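Local coordinates for probable antibiotics synthesis protein (Thermus thermophilus, PDB 1V70), which is of unknown function but belongs to the cupin superfamily, probably binds a metal ion and may take part in antibiotic synthesis, at residues A[2-5]-A[6-10]. Sequence-based numbering, arbitrary orientation.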
loop_
_atom_site.group_PDB
_atom_site.type_symbol
_atom_site.label_atom_id
_atom_site.label_comp_id
_atom_site.label_asym_id
_atom_site.label_seq_id
_atom_site.Cartn_x
_atom_site.Cartn_y
_atom_site.Cartn_z
ATOM N N GLU A 2 7.912 10.303 9.121
ATOM C CA GLU A 2 6.741 9.716 9.721
ATOM C C GLU A 2 6.842 8.233 9.502
ATOM O O GLU A 2 7.112 7.770 8.406
ATOM C CB GLU A 2 5.476 10.280 9.046
ATOM C CG GLU A 2 5.210 11.759 9.383
ATOM C CD GLU A 2 3.931 12.254 8.716
ATOM O OE1 GLU A 2 2.905 11.614 8.854
ATOM O OE2 GLU A 2 3.968 13.322 8.112
ATOM N N ILE A 3 6.672 7.472 10.573
ATOM C CA ILE A 3 6.773 6.022 10.502
ATOM C C ILE A 3 5.776 5.435 11.489
ATOM O O ILE A 3 5.627 5.927 12.612
ATOM C CB ILE A 3 8.223 5.566 10.809
ATOM C CG1 ILE A 3 8.338 4.046 10.680
ATOM C CG2 ILE A 3 8.638 6.051 12.188
ATOM C CD1 ILE A 3 9.773 3.556 10.618
ATOM N N LYS A 4 5.072 4.395 11.063
ATOM C CA LYS A 4 4.052 3.777 11.899
ATOM C C LYS A 4 4.053 2.265 11.791
ATOM O O LYS A 4 4.407 1.707 10.753
ATOM C CB LYS A 4 2.662 4.275 11.480
ATOM C CG LYS A 4 2.416 5.767 11.656
ATOM C CD LYS A 4 2.212 6.119 13.118
ATOM C CE LYS A 4 1.953 7.606 13.296
ATOM N NZ LYS A 4 1.661 7.934 14.718
ATOM N N ASP A 5 3.650 1.608 12.873
ATOM C CA ASP A 5 3.526 0.158 12.885
ATOM C C ASP A 5 2.028 -0.026 12.659
ATOM O O ASP A 5 1.226 0.195 13.572
ATOM C CB ASP A 5 3.923 -0.419 14.247
ATOM C CG ASP A 5 3.823 -1.935 14.287
ATOM O OD1 ASP A 5 3.129 -2.505 13.418
ATOM O OD2 ASP A 5 4.426 -2.556 15.187
ATOM N N LEU A 6 1.645 -0.400 11.442
ATOM C CA LEU A 6 0.234 -0.571 11.113
ATOM C C LEU A 6 -0.481 -1.570 12.010
ATOM O O LEU A 6 -1.688 -1.454 12.236
ATOM C CB LEU A 6 0.077 -0.973 9.643
ATOM C CG LEU A 6 0.177 0.161 8.615
ATOM C CD1 LEU A 6 1.474 0.934 8.784
ATOM C CD2 LEU A 6 0.074 -0.424 7.215
ATOM N N LYS A 7 0.264 -2.546 12.521
ATOM C CA LYS A 7 -0.306 -3.556 13.405
ATOM C C LYS A 7 -0.840 -2.892 14.669
ATOM O O LYS A 7 -1.858 -3.313 15.222
ATOM C CB LYS A 7 0.757 -4.595 13.781
ATOM C CG LYS A 7 1.388 -5.299 12.589
ATOM C CD LYS A 7 2.361 -6.389 13.027
ATOM C CE LYS A 7 3.553 -5.822 13.790
ATOM N NZ LYS A 7 4.402 -4.938 12.943
ATOM N N ARG A 8 -0.153 -1.847 15.119
ATOM C CA ARG A 8 -0.561 -1.125 16.327
ATOM C C ARG A 8 -1.777 -0.238 16.088
ATOM O O ARG A 8 -2.619 -0.086 16.963
ATOM C CB ARG A 8 0.607 -0.272 16.820
ATOM C CG ARG A 8 0.258 0.498 18.100
ATOM C CD ARG A 8 1.063 1.812 18.213
ATOM N NE ARG A 8 0.266 2.805 18.940
ATOM C CZ ARG A 8 0.271 4.104 18.542
ATOM N NH1 ARG A 8 0.987 4.509 17.493
ATOM N NH2 ARG A 8 -0.457 4.985 19.224
ATOM N N LEU A 9 -1.870 0.354 14.901
ATOM C CA LEU A 9 -2.974 1.250 14.564
ATOM C C LEU A 9 -4.316 0.560 14.367
ATOM O O LEU A 9 -5.365 1.186 14.519
ATOM C CB LEU A 9 -2.645 2.038 13.296
ATOM C CG LEU A 9 -1.463 3.005 13.363
ATOM C CD1 LEU A 9 -1.326 3.728 12.032
ATOM C CD2 LEU A 9 -1.675 4.003 14.493
ATOM N N ALA A 10 -4.280 -0.722 14.017
ATOM C CA ALA A 10 -5.500 -1.486 13.783
ATOM C C ALA A 10 -6.493 -1.384 14.937
ATOM O O ALA A 10 -6.129 -1.530 16.105
ATOM C CB ALA A 10 -5.153 -2.947 13.516
HETATM O O HOH W 1 3.274 3.332 15.454
#
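D5 closes the strand 2-5 and serves as N-cap of the one-turn helix 6-9, its carboxylate held by K7 in two ways. D5 OD1 accepts the backbone N of K7 at 3.0 Å, the classic capping bond that satisfies an N-H of the first turn, and aspartate suits the place because its short side chain reaches forward to that amide. With CG anti to the backbone N (chi1 -179°), the carboxylate lies beside the carbonyl carbon, on the side where the helix starts.

The same oxygen, D5 OD1, forms a salt bridge with K7 NZ at 2.8 Å. The two donors approach from opposite faces of the carboxylate plane, NZ on the syn side, which should restrain its rotation. Lysine is long and flexible enough for bends at chi3 and chi4 to fold its ammonium back to the acid, and K7 CE lies 3.4 Å from D5 OD1.

Backbone bonds complete the turn: D5 O accepts R8 N at 2.9 Å and, weakly, L9 N.

Water 1 accepts from D5 N and from R8 NH1, lying in the guanidinium plane at its edge. K4 NZ lies 4.5 Å from R8 NH1, a like-charged pair that probably repels mildly.

Apolar contact is slight: L9 CD1 meets K4 CB at 4.1 Å.

Branched, apolar leucines suit the sheet-facing side: buried L6 and L9 both touch L32 of strand 28-35, L6 also L98 of strand 95-102, and L9 V22 of strand 18-25. Strand 2-5 pairs antiparallel with a strand of the second subunit, carrying a sheet across the dimer interface; separately, K7 NZ donates to P73 O of that subunit.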